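Local structure of MutS2 protein (Thermus thermophilus, 2ZQE) at residues A[21-26]-A[55-61]; A[34-40]-A[75-81]; A[48-52]-A[63-67]. The protein probably cleaves DNA through this Smr endonuclease domain, an activity thought to let MutS2 suppress homologous recombination. All blocks are in the same frame, centred on the assembly; numbering follows the deposited sequence.

Interaction 1 of 3, residues A[21-26]-A[55-61]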
ATOM      1  N   VAL A  21      -5.881   1.462  -3.819  1.00  5.72           N
ATOM      2  CA  VAL A  21      -4.988   2.069  -2.823  1.00  5.41           C
ATOM      3  C   VAL A  21      -5.537   3.417  -2.341  1.00  5.96           C
ATOM      4  O   VAL A  21      -5.558   3.695  -1.140  1.00  6.82           O
ATOM      5  CB  VAL A  21      -3.545   2.201  -3.338  1.00  5.48           C
ATOM      6  CG1 VAL A  21      -2.727   3.106  -2.422  1.00  4.57           C
ATOM      7  CG2 VAL A  21      -2.913   0.811  -3.422  1.00  5.54           C
ATOM      8  N   ASP A  22      -6.012   4.228  -3.271  1.00  6.09           N
ATOM      9  CA  ASP A  22      -6.618   5.515  -2.931  1.00  6.50           C
ATOM     10  C   ASP A  22      -7.786   5.330  -1.948  1.00  7.36           C
ATOM     11  O   ASP A  22      -7.867   6.034  -0.933  1.00  7.54           O
ATOM     12  CB  ASP A  22      -7.075   6.210  -4.215  1.00  7.17           C
ATOM     13  CG  ASP A  22      -7.823   7.495  -3.950  1.00  8.82           C
ATOM     14  OD1 ASP A  22      -7.297   8.355  -3.209  1.00 10.37           O
ATOM     15  OD2 ASP A  22      -8.949   7.646  -4.489  1.00 13.56           O
ATOM     16  N   GLN A  23      -8.645   4.348  -2.225  1.00  7.47           N
ATOM     17  CA  GLN A  23      -9.777   4.039  -1.350  1.00  7.85           C
ATOM     18  C   GLN A  23      -9.334   3.499   0.007  1.00  7.54           C
ATOM     19  O   GLN A  23      -9.867   3.899   1.060  1.00  7.72           O
ATOM     20  CB  GLN A  23     -10.745   3.066  -2.029  1.00  8.85           C
ATOM     21  CG  GLN A  23     -12.047   2.873  -1.252  1.00 12.63           C
ATOM     22  CD  GLN A  23     -12.845   4.174  -1.083  1.00 18.39           C
ATOM     23  OE1 GLN A  23     -12.791   5.073  -1.934  1.00 21.71           O
ATOM     24  NE2 GLN A  23     -13.594   4.271   0.025  1.00 18.74           N
ATOM     25  N   ALA A  24      -8.357   2.591  -0.005  1.00  6.39           N
ATOM     26  CA  ALA A  24      -7.884   1.994   1.242  1.00  6.64           C
ATOM     27  C   ALA A  24      -7.227   3.031   2.161  1.00  6.19           C
ATOM     28  O   ALA A  24      -7.389   2.961   3.384  1.00  6.90           O
ATOM     29  CB  ALA A  24      -6.928   0.840   0.949  1.00  6.73           C
ATOM     30  N   LEU A  25      -6.494   3.987   1.583  1.00  6.26           N
ATOM     31  CA  LEU A  25      -5.873   5.060   2.381  1.00  5.70           C
ATOM     32  C   LEU A  25      -6.975   5.937   2.969  1.00  6.31           C
ATOM     33  O   LEU A  25      -6.931   6.300   4.151  1.00  6.76           O
ATOM     34  CB  LEU A  25      -4.931   5.913   1.519  1.00  6.10           C
ATOM     35  CG  LEU A  25      -3.633   5.212   1.102  1.00  4.76           C
ATOM     36  CD1 LEU A  25      -2.952   5.989  -0.029  1.00  7.61           C
ATOM     37  CD2 LEU A  25      -2.697   5.055   2.294  1.00  7.32           C
ATOM     38  N   GLU A  26      -7.986   6.228   2.152  1.00  6.31           N
ATOM     39  CA  GLU A  26      -9.109   7.043   2.626  1.00  7.59           C
ATOM     40  C   GLU A  26      -9.798   6.377   3.821  1.00  7.71           C
ATOM     41  O   GLU A  26     -10.071   7.025   4.842  1.00  7.50           O
ATOM     42  CB  GLU A  26     -10.112   7.288   1.493  1.00  7.52           C
ATOM     43  CG  GLU A  26     -11.144   8.398   1.797  1.00 10.58           C
ATOM     44  CD  GLU A  26     -10.556   9.808   1.959  1.00 13.28           C
ATOM     45  OE1 GLU A  26      -9.352  10.045   1.694  1.00 14.34           O
ATOM     46  OE2 GLU A  26     -11.339  10.722   2.335  1.00 16.35           O
ATOM     47  N   LEU A  55       2.409   6.612  -3.535  1.00  5.39           N
ATOM     48  CA  LEU A  55       2.512   6.920  -2.100  1.00  4.82           C
ATOM     49  C   LEU A  55       3.418   8.120  -1.852  1.00  4.57           C
ATOM     50  O   LEU A  55       3.145   8.920  -0.958  1.00  5.37           O
ATOM     51  CB  LEU A  55       3.024   5.709  -1.323  1.00  4.39           C
ATOM     52  CG  LEU A  55       2.081   4.503  -1.268  1.00  4.25           C
ATOM     53  CD1 LEU A  55       2.784   3.286  -0.650  1.00  4.94           C
ATOM     54  CD2 LEU A  55       0.744   4.813  -0.520  1.00  5.85           C
ATOM     55  N   ARG A  56       4.481   8.242  -2.645  1.00  5.11           N
ATOM     56  CA  ARG A  56       5.351   9.427  -2.570  1.00  5.39           C
ATOM     57  C   ARG A  56       4.575  10.722  -2.747  1.00  6.55           C
ATOM     58  O   ARG A  56       4.903  11.733  -2.105  1.00  6.79           O
ATOM     59  CB  ARG A  56       6.484   9.376  -3.609  1.00  4.94           C
ATOM     60  CG  ARG A  56       7.457   8.228  -3.327  1.00  4.99           C
ATOM     61  CD  ARG A  56       8.713   8.308  -4.192  1.00  6.23           C
ATOM     62  NE  ARG A  56       9.543   7.157  -3.842  1.00  7.27           N
ATOM     63  CZ  ARG A  56       9.562   6.009  -4.518  1.00  7.70           C
ATOM     64  NH1 ARG A  56       8.839   5.860  -5.623  1.00  8.03           N
ATOM     65  NH2 ARG A  56      10.298   4.998  -4.068  1.00  7.02           N
ATOM     66  N   ARG A  57       3.538  10.683  -3.590  1.00  7.76           N
ATOM     67  CA  ARG A  57       2.766  11.878  -3.940  1.00  8.56           C
ATOM     68  C   ARG A  57       1.543  12.084  -3.053  1.00  9.24           C
ATOM     69  O   ARG A  57       0.849  13.104  -3.156  1.00  9.44           O
ATOM     70  CB  ARG A  57       2.304  11.769  -5.402  1.00  9.06           C
ATOM     71  CG  ARG A  57       3.418  11.649  -6.406  1.00 11.48           C
ATOM     72  CD  ARG A  57       2.931  11.082  -7.728  1.00 17.44           C
ATOM     73  NE  ARG A  57       2.324  12.078  -8.603  1.00 26.07           N
ATOM     74  CZ  ARG A  57       1.030  12.404  -8.613  1.00 28.61           C
ATOM     75  NH1 ARG A  57       0.176  11.820  -7.778  1.00 30.96           N
ATOM     76  NH2 ARG A  57       0.588  13.318  -9.469  1.00 30.05           N
ATOM     77  N   ASP A  58       1.290  11.131  -2.158  1.00  8.76           N
ATOM     78  CA  ASP A  58       0.045  11.107  -1.401  1.00  9.22           C
ATOM     79  C   ASP A  58       0.152  11.794  -0.037  1.00  9.89           C
ATOM     80  O   ASP A  58       0.885  11.344   0.845  1.00  9.23           O
ATOM     81  CB  ASP A  58      -0.442   9.666  -1.239  1.00  8.86           C
ATOM     82  CG  ASP A  58      -1.931   9.589  -0.960  1.00  9.77           C
ATOM     83  OD1 ASP A  58      -2.410  10.275  -0.033  1.00 11.14           O
ATOM     84  OD2 ASP A  58      -2.639   8.866  -1.697  1.00 11.37           O
ATOM     85  N   LYS A  59      -0.597  12.880   0.134  1.00 10.81           N
ATOM     86  CA  LYS A  59      -0.530  13.661   1.377  1.00 11.55           C
ATOM     87  C   LYS A  59      -1.100  12.961   2.624  1.00 11.23           C
ATOM     88  O   LYS A  59      -0.982  13.489   3.743  1.00 11.51           O
ATOM     89  CB  LYS A  59      -1.163  15.038   1.169  1.00 12.49           C
ATOM     90  CG  LYS A  59      -0.317  15.915   0.258  1.00 16.12           C
ATOM     91  CD  LYS A  59      -0.970  17.264  -0.006  1.00 20.44           C
ATOM     92  CE  LYS A  59      -0.020  18.180  -0.783  1.00 23.28           C
ATOM     93  NZ  LYS A  59       0.198  17.690  -2.169  1.00 25.13           N
ATOM     94  N   ARG A  60      -1.710  11.792   2.436  1.00  9.56           N
ATOM     95  CA  ARG A  60      -2.213  10.987   3.550  1.00  9.28           C
ATOM     96  C   ARG A  60      -1.140  10.101   4.161  1.00  9.23           C
ATOM     97  O   ARG A  60      -1.376   9.464   5.191  1.00 10.46           O
ATOM     98  CB  ARG A  60      -3.380  10.115   3.104  1.00  9.45           C
ATOM     99  CG  ARG A  60      -4.608  10.937   2.764  1.00  8.06           C
ATOM    100  CD  ARG A  60      -5.638  10.117   2.032  1.00  9.27           C
ATOM    101  NE  ARG A  60      -5.119   9.626   0.756  1.00  7.67           N
ATOM    102  CZ  ARG A  60      -5.864   9.027  -0.168  1.00  8.52           C
ATOM    103  NH1 ARG A  60      -7.166   8.861   0.049  1.00 10.06           N
ATOM    104  NH2 ARG A  60      -5.320   8.598  -1.302  1.00  9.51           N
ATOM    105  N   VAL A  61       0.019  10.050   3.507  1.00  8.17           N
ATOM    106  CA  VAL A  61       1.089   9.114   3.873  1.00  7.88           C
ATOM    107  C   VAL A  61       2.209   9.840   4.612  1.00  8.01           C
ATOM    108  O   VAL A  61       2.730  10.853   4.135  1.00  8.38           O
ATOM    109  CB  VAL A  61       1.674   8.427   2.608  1.00  7.52           C
ATOM    110  CG1 VAL A  61       2.868   7.538   2.950  1.00  8.43           C
ATOM    111  CG2 VAL A  61       0.598   7.641   1.879  1.00  7.23           C
TER
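NH2 of Arg60 is gripped by two carboxylates: it donates to Asp58 OD2 at 2.7 Å, almost straight at 177°, and across the contact to Asp22 OD1 at 2.8 Å. Asp58 meets the guanidinium side-on, its syn lone pairs taking NE and NH2 nearly in the guanidinium plane, while the anti lone pair of its OD1 accepts the backbone N of Arg60 and closes an Asx turn. Asp22 offers an anti lone pair of OD1, its carboxylate turned 51° from the guanidinium. NH1 reaches Glu26 OE1 at 3.0 Å and makes a weak bond to the carbonyl O of Asp22. With three acids around it, Arg60 is fixed in rotation and its charge is probably more than balanced. CB of Leu25 lies over the centre of one guanidinium face, 3.7 Å from Arg60 CZ. With CG anti to its carbonyl carbon (chi1 -71°), Leu25 places CD1 against Leu55 CD2 at 3.9 Å and CD2 against Val61 CG2. Leu25 and Leu55 also touch strands 35-39 and 76-81. The arrangement is a surface salt-bridge network over an apolar helix-sheet layer, joining helix 14-30 to the turn after helix 46-57 in an alpha/beta fold.

Interaction 2 of 3, residues A[34-40]-A[75-81]; sequences STLRLLH and GVTVVAL
Two central strands of the mixed sheet, 35-39 and 76-81, run antiparallel here, their axes 4.6 Å apart at closest. Leu36 with Val79 and Leu38 with Thr77 are the hydrogen-bonded pairs, each joined by two N-H...O bonds such as Leu38 N to Thr77 O at 2.8 Å. On the face of Leu36 and Leu38, which looks to the helices, CD1 of Leu38 meets CG2 of Val79 at 3.7 Å. On the other face, Val76 CG1 sits over the centre of the Arg37 guanidinium, 3.8 Å from CZ, and its CG2 touches Leu39 CD1. A bend at chi3 (57°) folds the Arg37 chain over Val76, while NE is salt-bridged to Glu6.

At the end of the pair, His40 NE2 and Thr77 OG1 share a hydrogen bond of 2.8 Å, the hydroxyl at the ring edge and in its plane. A chi1 of 40°, CG between backbone N and carbonyl carbon, brings the ring beside Gly75, whose O lies over one face toward the rim, 3.3 Å from ND1. A leucine in place of His40 would probably leave Thr77 OG1 without this partner and freer to turn. Water 1 links Ser34 O to Leu81 O at the far end. Strands paired this way, one largely apolar face against two helices, are characteristic of a two-layer alpha/beta sandwich, here the Smr domain.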
ATOM      1  N   SER A  34      -3.221   3.920  12.181  1.00  9.99           N
ATOM      2  CA  SER A  34      -1.872   4.445  12.062  1.00  9.60           C
ATOM      3  C   SER A  34      -1.094   3.772  10.941  1.00  8.76           C
ATOM      4  O   SER A  34      -0.109   4.332  10.459  1.00  7.74           O
ATOM      5  CB  SER A  34      -1.115   4.265  13.379  1.00 10.87           C
ATOM      6  OG  SER A  34      -0.957   2.885  13.654  1.00 14.53           O
ATOM      7  N   THR A  35      -1.512   2.563  10.564  1.00  8.33           N
ATOM      8  CA  THR A  35      -0.750   1.735   9.627  1.00  8.55           C
ATOM      9  C   THR A  35      -1.696   0.993   8.693  1.00  8.53           C
ATOM     10  O   THR A  35      -2.805   0.622   9.102  1.00  7.75           O
ATOM     11  CB  THR A  35       0.129   0.711  10.376  1.00  9.44           C
ATOM     12  OG1 THR A  35       0.855   1.382  11.420  1.00 12.94           O
ATOM     13  CG2 THR A  35       1.138   0.053   9.434  1.00  9.59           C
ATOM     14  N   LEU A  36      -1.226   0.749   7.468  1.00  7.05           N
ATOM     15  CA  LEU A  36      -1.967  -0.000   6.462  1.00  6.87           C
ATOM     16  C   LEU A  36      -0.994  -0.842   5.652  1.00  6.44           C
ATOM     17  O   LEU A  36       0.023  -0.339   5.172  1.00  6.33           O
ATOM     18  CB  LEU A  36      -2.704   0.970   5.534  1.00  6.85           C
ATOM     19  CG  LEU A  36      -3.397   0.398   4.301  1.00  6.74           C
ATOM     20  CD1 LEU A  36      -4.523  -0.559   4.661  1.00 10.36           C
ATOM     21  CD2 LEU A  36      -3.894   1.547   3.447  1.00  8.79           C
ATOM     22  N   ARG A  37      -1.312  -2.122   5.498  1.00  5.92           N
ATOM     23  CA  ARG A  37      -0.486  -3.012   4.668  1.00  5.90           C
ATOM     24  C   ARG A  37      -1.098  -3.184   3.289  1.00  5.85           C
ATOM     25  O   ARG A  37      -2.277  -3.473   3.160  1.00  7.15           O
ATOM     26  CB  ARG A  37      -0.319  -4.379   5.329  1.00  5.89           C
ATOM     27  CG  ARG A  37       0.628  -4.369   6.521  1.00  8.19           C
ATOM     28  CD  ARG A  37       0.475  -5.652   7.350  1.00  9.98           C
ATOM     29  NE  ARG A  37       0.703  -6.878   6.570  1.00 12.16           N
ATOM     30  CZ  ARG A  37       1.890  -7.433   6.317  1.00 11.21           C
ATOM     31  NH1 ARG A  37       3.016  -6.885   6.755  1.00 12.95           N
ATOM     32  NH2 ARG A  37       1.945  -8.541   5.591  1.00 12.35           N
ATOM     33  N   LEU A  38      -0.280  -2.979   2.258  1.00  4.90           N
ATOM     34  CA  LEU A  38      -0.705  -3.171   0.882  1.00  5.02           C
ATOM     35  C   LEU A  38      -0.050  -4.426   0.323  1.00  4.82           C
ATOM     36  O   LEU A  38       1.135  -4.444   0.013  1.00  5.56           O
ATOM     37  CB  LEU A  38      -0.340  -1.932   0.041  1.00  4.80           C
ATOM     38  CG  LEU A  38      -0.866  -0.616   0.612  1.00  4.74           C
ATOM     39  CD1 LEU A  38      -0.307   0.554  -0.214  1.00  5.32           C
ATOM     40  CD2 LEU A  38      -2.388  -0.574   0.636  1.00  6.21           C
ATOM     41  N   LEU A  39      -0.832  -5.496   0.233  1.00  4.40           N
ATOM     42  CA  LEU A  39      -0.340  -6.756  -0.310  1.00  4.96           C
ATOM     43  C   LEU A  39      -0.510  -6.746  -1.824  1.00  5.69           C
ATOM     44  O   LEU A  39      -1.614  -6.978  -2.338  1.00  5.50           O
ATOM     45  CB  LEU A  39      -1.123  -7.912   0.332  1.00  4.70           C
ATOM     46  CG  LEU A  39      -0.912  -9.330  -0.200  1.00  5.05           C
ATOM     47  CD1 LEU A  39       0.565  -9.685  -0.172  1.00  6.15           C
ATOM     48  CD2 LEU A  39      -1.759 -10.329   0.607  1.00  6.10           C
ATOM     49  N   HIS A  40       0.580  -6.462  -2.540  1.00  5.41           N
ATOM     50  CA  HIS A  40       0.524  -6.392  -4.014  1.00  5.13           C
ATOM     51  C   HIS A  40       1.272  -7.514  -4.700  1.00  5.31           C
ATOM     52  O   HIS A  40       1.170  -7.689  -5.919  1.00  5.18           O
ATOM     53  CB  HIS A  40       1.079  -5.061  -4.527  1.00  5.07           C
ATOM     54  CG  HIS A  40       2.295  -4.586  -3.794  1.00  5.10           C
ATOM     55  ND1 HIS A  40       3.513  -5.225  -3.871  1.00  5.91           N
ATOM     56  CD2 HIS A  40       2.481  -3.518  -2.989  1.00  4.60           C
ATOM     57  CE1 HIS A  40       4.399  -4.570  -3.143  1.00  7.06           C
ATOM     58  NE2 HIS A  40       3.795  -3.536  -2.584  1.00  5.76           N
ATOM     59  N   GLY A  75       6.763  -7.945  -1.444  1.00  5.95           N
ATOM     60  CA  GLY A  75       5.381  -8.151  -1.891  1.00  5.20           C
ATOM     61  C   GLY A  75       4.351  -7.374  -1.071  1.00  5.04           C
ATOM     62  O   GLY A  75       3.148  -7.364  -1.387  1.00  4.53           O
ATOM     63  N   VAL A  76       4.813  -6.725  -0.003  1.00  4.85           N
ATOM     64  CA  VAL A  76       3.910  -5.912   0.813  1.00  4.90           C
ATOM     65  C   VAL A  76       4.551  -4.560   1.060  1.00  4.99           C
ATOM     66  O   VAL A  76       5.719  -4.486   1.438  1.00  4.61           O
ATOM     67  CB  VAL A  76       3.577  -6.590   2.164  1.00  4.84           C
ATOM     68  CG1 VAL A  76       2.753  -5.650   3.065  1.00  5.48           C
ATOM     69  CG2 VAL A  76       2.815  -7.915   1.928  1.00  6.44           C
ATOM     70  N   THR A  77       3.781  -3.499   0.833  1.00  4.50           N
ATOM     71  CA  THR A  77       4.215  -2.158   1.223  1.00  4.14           C
ATOM     72  C   THR A  77       3.481  -1.775   2.495  1.00  3.81           C
ATOM     73  O   THR A  77       2.246  -1.784   2.558  1.00  4.85           O
ATOM     74  CB  THR A  77       3.934  -1.101   0.128  1.00  4.19           C
ATOM     75  OG1 THR A  77       4.686  -1.413  -1.041  1.00  4.41           O
ATOM     76  CG2 THR A  77       4.361   0.283   0.628  1.00  3.60           C
ATOM     77  N   VAL A  78       4.261  -1.441   3.519  1.00  3.76           N
ATOM     78  CA  VAL A  78       3.713  -1.057   4.811  1.00  4.27           C
ATOM     79  C   VAL A  78       3.691   0.461   4.898  1.00  4.35           C
ATOM     80  O   VAL A  78       4.730   1.102   4.810  1.00  5.21           O
ATOM     81  CB  VAL A  78       4.579  -1.644   5.949  1.00  3.61           C
ATOM     82  CG1 VAL A  78       3.963  -1.330   7.311  1.00  5.09           C
ATOM     83  CG2 VAL A  78       4.715  -3.151   5.764  1.00  5.56           C
ATOM     84  N   VAL A  79       2.490   1.006   5.070  1.00  4.27           N
ATOM     85  CA  VAL A  79       2.267   2.455   5.046  1.00  4.85           C
ATOM     86  C   VAL A  79       1.991   2.985   6.450  1.00  5.59           C
ATOM     87  O   VAL A  79       1.095   2.493   7.145  1.00  5.52           O
ATOM     88  CB  VAL A  79       1.071   2.821   4.105  1.00  4.44           C
ATOM     89  CG1 VAL A  79       0.895   4.331   4.004  1.00  6.16           C
ATOM     90  CG2 VAL A  79       1.254   2.213   2.681  1.00  5.30           C
ATOM     91  N   ALA A  80       2.774   3.980   6.857  1.00  5.57           N
ATOM     92  CA  ALA A  80       2.491   4.753   8.060  1.00  7.29           C
ATOM     93  C   ALA A  80       1.648   5.948   7.657  1.00  7.72           C
ATOM     94  O   ALA A  80       2.076   6.784   6.853  1.00  8.08           O
ATOM     95  CB  ALA A  80       3.771   5.217   8.710  1.00  6.95           C
ATOM     96  N   LEU A  81       0.466   6.054   8.245  1.00  9.11           N
ATOM     97  CA  LEU A  81      -0.482   7.093   7.874  1.00 10.72           C
ATOM     98  C   LEU A  81      -0.291   8.359   8.692  1.00 12.41           C
ATOM     99  O   LEU A  81       0.099   8.303   9.865  1.00 12.61           O
ATOM    100  CB  LEU A  81      -1.907   6.562   8.063  1.00 10.92           C
ATOM    101  CG  LEU A  81      -2.219   5.300   7.243  1.00 12.23           C
ATOM    102  CD1 LEU A  81      -3.396   4.538   7.808  1.00 14.61           C
ATOM    103  CD2 LEU A  81      -2.448   5.682   5.788  1.00 15.49           C
TER
HETATM  104  O   HOH W   1       1.841   6.275  11.638  1.00 32.68           O

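Interaction 3 of 3, residues A[48-52]-A[63-67]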
ATOM      1  N   ARG A  48       4.207  -3.000  -7.268  1.00  4.89           N
ATOM      2  CA  ARG A  48       5.060  -2.418  -6.233  1.00  4.68           C
ATOM      3  C   ARG A  48       5.551  -1.042  -6.682  1.00  5.01           C
ATOM      4  O   ARG A  48       5.444  -0.063  -5.934  1.00  4.92           O
ATOM      5  CB  ARG A  48       6.244  -3.335  -5.893  1.00  5.00           C
ATOM      6  CG  ARG A  48       7.201  -2.735  -4.850  1.00  5.21           C
ATOM      7  CD  ARG A  48       8.389  -3.686  -4.594  1.00  4.86           C
ATOM      8  NE  ARG A  48       9.361  -3.075  -3.682  1.00  5.89           N
ATOM      9  CZ  ARG A  48      10.307  -2.209  -4.057  1.00  6.77           C
ATOM     10  NH1 ARG A  48      10.429  -1.827  -5.330  1.00  6.93           N
ATOM     11  NH2 ARG A  48      11.124  -1.694  -3.152  1.00  7.25           N
ATOM     12  N   GLN A  49       6.113  -0.973  -7.887  1.00  5.46           N
ATOM     13  CA  GLN A  49       6.685   0.282  -8.359  1.00  6.59           C
ATOM     14  C   GLN A  49       5.653   1.389  -8.476  1.00  6.18           C
ATOM     15  O   GLN A  49       5.897   2.526  -8.030  1.00  6.30           O
ATOM     16  CB  GLN A  49       7.406   0.090  -9.689  1.00  7.23           C
ATOM     17  CG  GLN A  49       8.156   1.349 -10.127  1.00 10.48           C
ATOM     18  CD  GLN A  49       9.386   1.020 -10.943  1.00 16.42           C
ATOM     19  OE1 GLN A  49       9.285   0.435 -12.007  1.00 15.83           O
ATOM     20  NE2 GLN A  49      10.564   1.415 -10.443  1.00 21.05           N
ATOM     21  N   ALA A  50       4.501   1.064  -9.076  1.00  5.52           N
ATOM     22  CA  ALA A  50       3.457   2.063  -9.294  1.00  5.72           C
ATOM     23  C   ALA A  50       2.878   2.547  -7.971  1.00  5.42           C
ATOM     24  O   ALA A  50       2.655   3.741  -7.778  1.00  5.39           O
ATOM     25  CB  ALA A  50       2.352   1.516 -10.195  1.00  6.01           C
ATOM     26  N   ILE A  51       2.662   1.609  -7.051  1.00  4.57           N
ATOM     27  CA  ILE A  51       2.160   1.949  -5.718  1.00  4.09           C
ATOM     28  C   ILE A  51       3.141   2.838  -4.923  1.00  4.30           C
ATOM     29  O   ILE A  51       2.741   3.869  -4.343  1.00  4.02           O
ATOM     30  CB  ILE A  51       1.797   0.684  -4.935  1.00  3.96           C
ATOM     31  CG1 ILE A  51       0.573   0.036  -5.564  1.00  3.40           C
ATOM     32  CG2 ILE A  51       1.553   1.025  -3.437  1.00  3.95           C
ATOM     33  CD1 ILE A  51       0.333  -1.407  -5.112  1.00  4.60           C
ATOM     34  N   ARG A  52       4.414   2.467  -4.903  1.00  4.99           N
ATOM     35  CA  ARG A  52       5.397   3.274  -4.177  1.00  5.37           C
ATOM     36  C   ARG A  52       5.422   4.708  -4.706  1.00  5.71           C
ATOM     37  O   ARG A  52       5.428   5.656  -3.920  1.00  5.84           O
ATOM     38  CB  ARG A  52       6.789   2.650  -4.244  1.00  5.60           C
ATOM     39  CG  ARG A  52       6.910   1.391  -3.383  1.00  4.95           C
ATOM     40  CD  ARG A  52       8.171   0.577  -3.700  1.00  5.16           C
ATOM     41  NE  ARG A  52       9.427   1.267  -3.389  1.00  6.11           N
ATOM     42  CZ  ARG A  52      10.001   1.305  -2.179  1.00  7.48           C
ATOM     43  NH1 ARG A  52       9.425   0.736  -1.125  1.00  6.26           N
ATOM     44  NH2 ARG A  52      11.167   1.917  -2.025  1.00  7.42           N
ATOM     45  N   SER A  63       5.012   7.794   5.867  1.00  8.02           N
ATOM     46  CA  SER A  63       6.152   7.069   5.308  1.00  7.67           C
ATOM     47  C   SER A  63       5.693   5.699   4.830  1.00  6.66           C
ATOM     48  O   SER A  63       4.582   5.270   5.138  1.00  6.49           O
ATOM     49  CB  SER A  63       7.272   6.939   6.347  1.00  7.41           C
ATOM     50  OG  SER A  63       6.856   6.166   7.471  1.00  7.17           O
ATOM     51  N   PHE A  64       6.520   5.045   4.030  1.00  6.07           N
ATOM     52  CA  PHE A  64       6.214   3.677   3.605  1.00  4.69           C
ATOM     53  C   PHE A  64       7.509   2.931   3.373  1.00  5.10           C
ATOM     54  O   PHE A  64       8.561   3.551   3.164  1.00  5.08           O
ATOM     55  CB  PHE A  64       5.361   3.677   2.325  1.00  5.04           C
ATOM     56  CG  PHE A  64       6.093   4.214   1.128  1.00  3.99           C
ATOM     57  CD1 PHE A  64       6.909   3.378   0.365  1.00  3.85           C
ATOM     58  CD2 PHE A  64       5.982   5.558   0.775  1.00  6.28           C
ATOM     59  CE1 PHE A  64       7.610   3.879  -0.747  1.00  5.96           C
ATOM     60  CE2 PHE A  64       6.672   6.059  -0.322  1.00  5.69           C
ATOM     61  CZ  PHE A  64       7.486   5.223  -1.079  1.00  6.56           C
ATOM     62  N   ALA A  65       7.426   1.602   3.407  1.00  4.63           N
ATOM     63  CA  ALA A  65       8.590   0.738   3.197  1.00  5.07           C
ATOM     64  C   ALA A  65       8.120  -0.660   2.866  1.00  4.64           C
ATOM     65  O   ALA A  65       6.994  -1.026   3.190  1.00  4.95           O
ATOM     66  CB  ALA A  65       9.437   0.685   4.455  1.00  4.89           C
ATOM     67  N   ASP A  66       8.970  -1.429   2.191  1.00  4.37           N
ATOM     68  CA  ASP A  66       8.720  -2.864   2.049  1.00  5.15           C
ATOM     69  C   ASP A  66       8.609  -3.480   3.432  1.00  5.14           C
ATOM     70  O   ASP A  66       9.328  -3.070   4.369  1.00  5.34           O
ATOM     71  CB  ASP A  66       9.894  -3.532   1.326  1.00  4.48           C
ATOM     72  CG  ASP A  66      10.005  -3.104  -0.112  1.00  6.48           C
ATOM     73  OD1 ASP A  66       8.994  -3.245  -0.835  1.00  6.99           O
ATOM     74  OD2 ASP A  66      11.106  -2.651  -0.509  1.00  6.65           O
ATOM     75  N   ALA A  67       7.712  -4.453   3.556  1.00  5.62           N
ATOM     76  CA  ALA A  67       7.658  -5.313   4.741  1.00  6.43           C
ATOM     77  C   ALA A  67       8.995  -6.064   4.855  1.00  7.06           C
ATOM     78  O   ALA A  67       9.662  -6.327   3.836  1.00  7.89           O
ATOM     79  CB  ALA A  67       6.498  -6.287   4.644  1.00  6.87           C
TER
HETATM   80  O   HOH W   2       7.399  -1.093  -0.845  1.00  7.31           O
HETATM   81  O   HOH W   3      11.170   0.382   1.156  1.00  8.22           O
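Arg48 and Asp66 meet with their flat groups nearly coplanar, 22° apart, although the two side chains cross at about a right angle. The grip is side-on: NE donates to Asp66 OD1 at 2.9 Å and NH2 to OD2 at 2.8 Å, each oxygen using its syn lone pair, each bond close to straight. Arg48 reaches this far because its chain is extended from CG to NE, with CG anti to the backbone N (chi1 178°). Two bonds to two atoms hold both planes against turning.

Arg52, one helical turn on, is layered against this pair. Its CD lies over the centre of the Arg48 guanidinium, and Arg48 NH2 in turn lies over the centre of the Arg52 guanidinium. The carboxylate of Asp66 is almost parallel to the Arg52 group but displaced from its plane. OD2 is 3.8 Å from Arg52 NH1, so this long salt bridge is electrostatic, with no N-H aimed at it. Water bridges the two instead: water 2 lies 2.7 Å from both Arg52 NH1 and Asp66 OD1, and water 3 accepts from Arg52 NH1 and the backbone N of Asp66. The shared carboxylate probably eases the closeness of the two arginines.

The opposite face of the Arg52 guanidinium meets Phe64 edge-on: CE1 is 3.6 Å from NH1, with ring and guanidinium planes 86° apart, while CB and CG of Arg52 pass alongside the same carbon. The neighbouring ring carbon, Phe64 CZ, comes within 3.5 Å of Arg52 O, approaching obliquely.

Phe64 also packs on Leu55 and Arg56 of helix 46-57 and on Thr77, and His74 touches both Arg48 and Asp66, so the contact ties helix 46-57 to the outermost strand 61-66, beside strand 76-81.

Overall arrangement
Interaction 2 is the central one, a backbone-bonded strand pair whose helix-facing residues are largely buried; interaction 3 is a surface contact and interaction 1 is partly buried. Helix 46-57 serves both 1 and 3, its C-terminal end meeting helix 14-30 and its middle meeting strand 61-66. That strand flanks 76-81, with Ala65 O and Ser63 O accepting from Val78 N and Ala80 N. The apolar layer runs on from one contact to the next: Leu25 touches Leu81, and Leu55 packs on Thr77 and Val79. Charge lies toward the periphery in opposite balance, one arginine among three acids in interaction 1, one aspartate between two arginines in interaction 3.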